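Long-range contact in adhesion G-protein coupled receptor G6 (Danio rerio, PDB 6V55), which probably acts as a calcium-binding cell-surface adhesion G-protein coupled receptor in myelination: residues A[709-720]-A[757-768]. Numbering follows the deposited sequence.
Sequences NLQDPVRIEIAH and NSNRTVCLCNHL. With NAG (2-acetamido-2-deoxy-beta-D-glucopyranose), chain M.
V714, I716 and I718 pair with C765, C763 and T761 as the hydrogen-bonded pairs of two antiparallel strands, 714-719 and 760-765. Each pair exchanges two backbone bonds, the shortest from C763 N to I716 O at 2.6 Å. Single backbone bonds outside the strands, L710 N to N766 O and H720 N to N759 O, close the two ends.

On the face of R715, E717, V762 and R760, the three charged residues form a salt-bridge network. E717 OE1 takes R715 NH1 at 2.9 Å, on the anti side of the carboxylate, and R760 NH1 at 3.1 Å, the latter hydrogen bond weak. The shared carboxylate probably offsets the closeness of the two guanidinium groups. With CG anti to the backbone N (chi1 -160°), the extended R715 chain lays one guanidinium face over the methyls of V762, NH2 lying 3.5 Å from V762 CG2.

At the far end the H720 ring is held by ND1, which donates to S758 O (2.8 Å) from above the carbonyl plane; the NE2 to T761 OG1 contact is too short to be reliable. N757 OD1 makes an Asx turn to N759 N, extended to an Asx motif by R760 N, and N759 ND2 carries an N-linked NAG.

Apolar contacts include P713 CB to L764 CB (3.7 Å), I716 CB to C763 CB and V714 CG2 to L768 CB. Disulfides join C763 to C731 and C765 to C750 in this GAIN domain. The chain's end at H767-L768 is consistent with GPS cleavage after L768; the bound peptide packing on I716, H720, C763 and C765 is probably the tethered agonist. Strand 649-653 flanks strand 714-719, strand 750-752 flanks strand 760-765, and I716 and I718 pack on V698 of strand 697-701.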
loop_
_atom_site.group_PDB
_atom_site.type_symbol
_atom_site.label_atom_id
_atom_site.label_comp_id
_atom_site.label_asym_id
_atom_site.label_seq_id
_atom_site.Cartn_x
_atom_site.Cartn_y
_atom_site.Cartn_z
ATOM N N ASN A 709 -12.592 -55.897 -25.084
ATOM C CA ASN A 709 -13.491 -56.905 -25.673
ATOM C C ASN A 709 -14.281 -57.678 -24.619
ATOM O O ASN A 709 -14.259 -58.909 -24.590
ATOM C CB ASN A 709 -12.728 -57.874 -26.591
ATOM C CG ASN A 709 -12.364 -57.248 -27.961
ATOM O OD1 ASN A 709 -13.234 -56.759 -28.700
ATOM N ND2 ASN A 709 -11.082 -57.286 -28.304
ATOM N N LEU A 710 -14.937 -56.939 -23.727
ATOM C CA LEU A 710 -15.698 -57.567 -22.653
ATOM C C LEU A 710 -16.966 -58.231 -23.202
ATOM O O LEU A 710 -17.496 -57.852 -24.252
ATOM C CB LEU A 710 -16.063 -56.537 -21.576
ATOM C CG LEU A 710 -14.950 -55.866 -20.767
ATOM C CD1 LEU A 710 -15.363 -54.463 -20.359
ATOM C CD2 LEU A 710 -14.622 -56.706 -19.535
ATOM N N GLN A 711 -17.441 -59.254 -22.489
ATOM C CA GLN A 711 -18.675 -59.916 -22.903
ATOM C C GLN A 711 -19.904 -59.196 -22.351
ATOM O O GLN A 711 -20.958 -59.178 -23.003
ATOM C CB GLN A 711 -18.643 -61.383 -22.462
ATOM C CG GLN A 711 -19.840 -62.252 -22.875
ATOM C CD GLN A 711 -20.186 -63.275 -21.807
ATOM O OE1 GLN A 711 -19.353 -64.108 -21.443
ATOM N NE2 GLN A 711 -21.401 -63.182 -21.260
ATOM N N ASP A 712 -19.786 -58.592 -21.161
ATOM C CA ASP A 712 -20.797 -57.710 -20.586
ATOM C C ASP A 712 -20.218 -56.316 -20.433
ATOM O O ASP A 712 -19.133 -56.168 -19.854
ATOM C CB ASP A 712 -21.278 -58.206 -19.223
ATOM C CG ASP A 712 -21.663 -59.651 -19.242
ATOM O OD1 ASP A 712 -21.202 -60.379 -18.335
ATOM O OD2 ASP A 712 -22.408 -60.061 -20.166
ATOM N N PRO A 713 -20.910 -55.283 -20.895
ATOM C CA PRO A 713 -20.289 -53.962 -21.008
ATOM C C PRO A 713 -20.180 -53.232 -19.674
ATOM O O PRO A 713 -20.773 -53.611 -18.666
ATOM C CB PRO A 713 -21.235 -53.221 -21.953
ATOM C CG PRO A 713 -22.576 -53.850 -21.688
ATOM C CD PRO A 713 -22.298 -55.294 -21.394
ATOM N N VAL A 714 -19.357 -52.183 -19.692
ATOM C CA VAL A 714 -19.324 -51.185 -18.633
ATOM C C VAL A 714 -20.465 -50.211 -18.863
ATOM O O VAL A 714 -20.596 -49.646 -19.955
ATOM C CB VAL A 714 -17.977 -50.448 -18.631
ATOM C CG1 VAL A 714 -17.826 -49.619 -17.385
ATOM C CG2 VAL A 714 -16.850 -51.437 -18.718
ATOM N N ARG A 715 -21.288 -49.997 -17.845
ATOM C CA ARG A 715 -22.342 -48.993 -17.934
ATOM C C ARG A 715 -21.746 -47.651 -17.519
ATOM O O ARG A 715 -21.433 -47.440 -16.344
ATOM C CB ARG A 715 -23.535 -49.379 -17.062
ATOM C CG ARG A 715 -24.848 -48.686 -17.416
ATOM C CD ARG A 715 -25.799 -48.796 -16.247
ATOM N NE ARG A 715 -27.077 -48.118 -16.452
ATOM C CZ ARG A 715 -27.380 -46.913 -15.963
ATOM N NH1 ARG A 715 -26.497 -46.230 -15.235
ATOM N NH2 ARG A 715 -28.583 -46.395 -16.197
ATOM N N ILE A 716 -21.561 -46.754 -18.484
ATOM C CA ILE A 716 -21.077 -45.401 -18.227
ATOM C C ILE A 716 -22.238 -44.448 -18.455
ATOM O O ILE A 716 -22.733 -44.323 -19.581
ATOM C CB ILE A 716 -19.901 -45.027 -19.145
ATOM C CG1 ILE A 716 -18.805 -46.105 -19.124
ATOM C CG2 ILE A 716 -19.400 -43.599 -18.859
ATOM C CD1 ILE A 716 -17.780 -45.935 -18.067
ATOM N N GLU A 717 -22.674 -43.776 -17.400
ATOM C CA GLU A 717 -23.745 -42.789 -17.494
ATOM C C GLU A 717 -23.145 -41.433 -17.179
ATOM O O GLU A 717 -22.554 -41.263 -16.112
ATOM C CB GLU A 717 -24.893 -43.110 -16.525
ATOM C CG GLU A 717 -25.853 -41.938 -16.244
ATOM C CD GLU A 717 -26.849 -42.234 -15.122
ATOM O OE1 GLU A 717 -27.291 -43.407 -15.006
ATOM O OE2 GLU A 717 -27.186 -41.292 -14.359
ATOM N N ILE A 718 -23.245 -40.486 -18.111
ATOM C CA ILE A 718 -22.766 -39.127 -17.865
ATOM C C ILE A 718 -23.918 -38.154 -18.064
ATOM O O ILE A 718 -24.695 -38.281 -19.017
ATOM C CB ILE A 718 -21.565 -38.718 -18.754
ATOM C CG1 ILE A 718 -20.643 -39.892 -19.065
ATOM C CG2 ILE A 718 -20.741 -37.676 -18.037
ATOM C CD1 ILE A 718 -19.619 -39.592 -20.094
ATOM N N ALA A 719 -24.023 -37.185 -17.156
ATOM C CA ALA A 719 -24.986 -36.102 -17.280
ATOM C C ALA A 719 -24.551 -35.132 -18.366
ATOM O O ALA A 719 -23.359 -34.865 -18.535
ATOM C CB ALA A 719 -25.122 -35.358 -15.958
ATOM N N HIS A 720 -25.528 -34.602 -19.102
ATOM C CA HIS A 720 -25.257 -33.625 -20.145
ATOM C C HIS A 720 -24.885 -32.278 -19.540
ATOM O O HIS A 720 -25.179 -31.983 -18.377
ATOM C CB HIS A 720 -26.472 -33.443 -21.039
ATOM C CG HIS A 720 -26.917 -34.699 -21.708
ATOM N ND1 HIS A 720 -28.217 -34.899 -22.119
ATOM C CD2 HIS A 720 -26.238 -35.819 -22.046
ATOM C CE1 HIS A 720 -28.320 -36.087 -22.686
ATOM N NE2 HIS A 720 -27.132 -36.663 -22.660
ATOM N N ASN A 757 -32.069 -40.096 -21.664
ATOM C CA ASN A 757 -33.093 -39.091 -21.903
ATOM C C ASN A 757 -32.448 -37.784 -22.355
ATOM O O ASN A 757 -31.366 -37.794 -22.952
ATOM C CB ASN A 757 -33.935 -38.885 -20.646
ATOM C CG ASN A 757 -33.090 -38.822 -19.389
ATOM O OD1 ASN A 757 -32.336 -37.874 -19.183
ATOM N ND2 ASN A 757 -33.214 -39.834 -18.540
ATOM N N SER A 758 -33.101 -36.652 -22.085
ATOM C CA SER A 758 -32.561 -35.357 -22.490
ATOM C C SER A 758 -31.544 -34.805 -21.496
ATOM O O SER A 758 -30.805 -33.873 -21.839
ATOM C CB SER A 758 -33.704 -34.356 -22.687
ATOM O OG SER A 758 -34.763 -34.574 -21.776
ATOM N N ASN A 759 -31.486 -35.368 -20.288
ATOM C CA ASN A 759 -30.579 -34.935 -19.230
ATOM C C ASN A 759 -29.311 -35.773 -19.130
ATOM O O ASN A 759 -28.249 -35.232 -18.804
ATOM C CB ASN A 759 -31.285 -34.991 -17.871
ATOM C CG ASN A 759 -32.374 -33.956 -17.721
ATOM O OD1 ASN A 759 -33.044 -33.578 -18.682
ATOM N ND2 ASN A 759 -32.549 -33.492 -16.492
ATOM N N ARG A 760 -29.406 -37.079 -19.371
ATOM C CA ARG A 760 -28.298 -38.010 -19.222
ATOM C C ARG A 760 -28.139 -38.813 -20.508
ATOM O O ARG A 760 -29.050 -38.886 -21.338
ATOM C CB ARG A 760 -28.539 -38.965 -18.046
ATOM C CG ARG A 760 -29.788 -39.823 -18.261
ATOM C CD ARG A 760 -29.737 -41.167 -17.569
ATOM N NE ARG A 760 -31.066 -41.582 -17.136
ATOM C CZ ARG A 760 -31.300 -42.612 -16.334
ATOM N NH1 ARG A 760 -30.289 -43.336 -15.871
ATOM N NH2 ARG A 760 -32.545 -42.913 -15.988
ATOM N N THR A 761 -26.959 -39.403 -20.685
ATOM C CA THR A 761 -26.766 -40.447 -21.683
ATOM C C THR A 761 -26.124 -41.634 -20.982
ATOM O O THR A 761 -25.223 -41.449 -20.156
ATOM C CB THR A 761 -25.912 -39.957 -22.861
ATOM O OG1 THR A 761 -26.540 -38.814 -23.444
ATOM C CG2 THR A 761 -25.782 -41.029 -23.962
ATOM N N VAL A 762 -26.630 -42.837 -21.264
ATOM C CA VAL A 762 -26.053 -44.081 -20.773
ATOM C C VAL A 762 -25.302 -44.750 -21.919
ATOM O O VAL A 762 -25.852 -44.929 -23.011
ATOM C CB VAL A 762 -27.145 -45.003 -20.201
ATOM C CG1 VAL A 762 -26.602 -46.398 -19.899
ATOM C CG2 VAL A 762 -27.738 -44.386 -18.943
ATOM N N CYS A 763 -24.037 -45.091 -21.679
ATOM C CA CYS A 763 -23.212 -45.835 -22.623
ATOM C C CYS A 763 -22.911 -47.229 -22.107
ATOM O O CYS A 763 -22.578 -47.420 -20.927
ATOM C CB CYS A 763 -21.875 -45.152 -22.873
ATOM S SG CYS A 763 -22.078 -43.499 -23.356
ATOM N N LEU A 764 -22.972 -48.180 -23.017
ATOM C CA LEU A 764 -22.453 -49.520 -22.811
ATOM C C LEU A 764 -21.208 -49.611 -23.687
ATOM O O LEU A 764 -21.313 -49.632 -24.917
ATOM C CB LEU A 764 -23.510 -50.560 -23.173
ATOM C CG LEU A 764 -24.921 -50.246 -22.639
ATOM C CD1 LEU A 764 -25.962 -51.202 -23.205
ATOM C CD2 LEU A 764 -24.969 -50.226 -21.106
ATOM N N CYS A 765 -20.033 -49.588 -23.053
ATOM C CA CYS A 765 -18.753 -49.762 -23.735
ATOM C C CYS A 765 -18.183 -51.130 -23.375
ATOM O O CYS A 765 -18.342 -51.593 -22.245
ATOM C CB CYS A 765 -17.759 -48.649 -23.370
ATOM S SG CYS A 765 -18.291 -47.019 -23.956
ATOM N N ASN A 766 -17.527 -51.779 -24.337
ATOM C CA ASN A 766 -17.016 -53.131 -24.144
ATOM C C ASN A 766 -15.565 -53.152 -23.691
ATOM O O ASN A 766 -14.942 -54.216 -23.710
ATOM C CB ASN A 766 -17.191 -53.962 -25.432
ATOM C CG ASN A 766 -16.233 -53.552 -26.562
ATOM O OD1 ASN A 766 -15.775 -52.409 -26.639
ATOM N ND2 ASN A 766 -15.964 -54.492 -27.469
ATOM N N HIS A 767 -15.002 -51.996 -23.344
ATOM C CA HIS A 767 -13.641 -51.923 -22.842
ATOM C C HIS A 767 -13.550 -50.895 -21.719
ATOM O O HIS A 767 -14.382 -49.993 -21.614
ATOM C CB HIS A 767 -12.631 -51.600 -23.962
ATOM C CG HIS A 767 -12.812 -50.247 -24.572
ATOM N ND1 HIS A 767 -13.744 -49.996 -25.557
ATOM C CD2 HIS A 767 -12.178 -49.071 -24.346
ATOM C CE1 HIS A 767 -13.680 -48.725 -25.910
ATOM N NE2 HIS A 767 -12.736 -48.141 -25.192
ATOM N N LEU A 768 -12.541 -51.042 -20.865
ATOM C CA LEU A 768 -12.376 -50.105 -19.746
ATOM C C LEU A 768 -10.919 -49.664 -19.499
ATOM O O LEU A 768 -10.025 -50.452 -19.182
ATOM C CB LEU A 768 -12.944 -50.698 -18.456
ATOM C CG LEU A 768 -12.718 -49.681 -17.338
ATOM C CD1 LEU A 768 -13.735 -48.541 -17.419
ATOM C CD2 LEU A 768 -12.709 -50.352 -15.989
HETATM C C1 NAG M . -33.530 -32.513 -16.078
HETATM C C2 NAG M . -33.259 -31.034 -16.428
HETATM C C3 NAG M . -34.324 -30.140 -15.774
HETATM C C4 NAG M . -35.742 -30.609 -16.108
HETATM C C5 NAG M . -35.919 -32.109 -15.829
HETATM C C6 NAG M . -37.245 -32.655 -16.312
HETATM C C7 NAG M . -30.939 -30.307 -16.878
HETATM C C8 NAG M . -29.640 -29.872 -16.261
HETATM N N2 NAG M . -31.923 -30.615 -16.020
HETATM O O3 NAG M . -34.132 -28.797 -16.207
HETATM O O4 NAG M . -36.683 -29.894 -15.313
HETATM O O5 NAG M . -34.891 -32.872 -16.488
HETATM O O6 NAG M . -37.235 -34.075 -16.373
HETATM O O7 NAG M . -31.087 -30.385 -18.099
#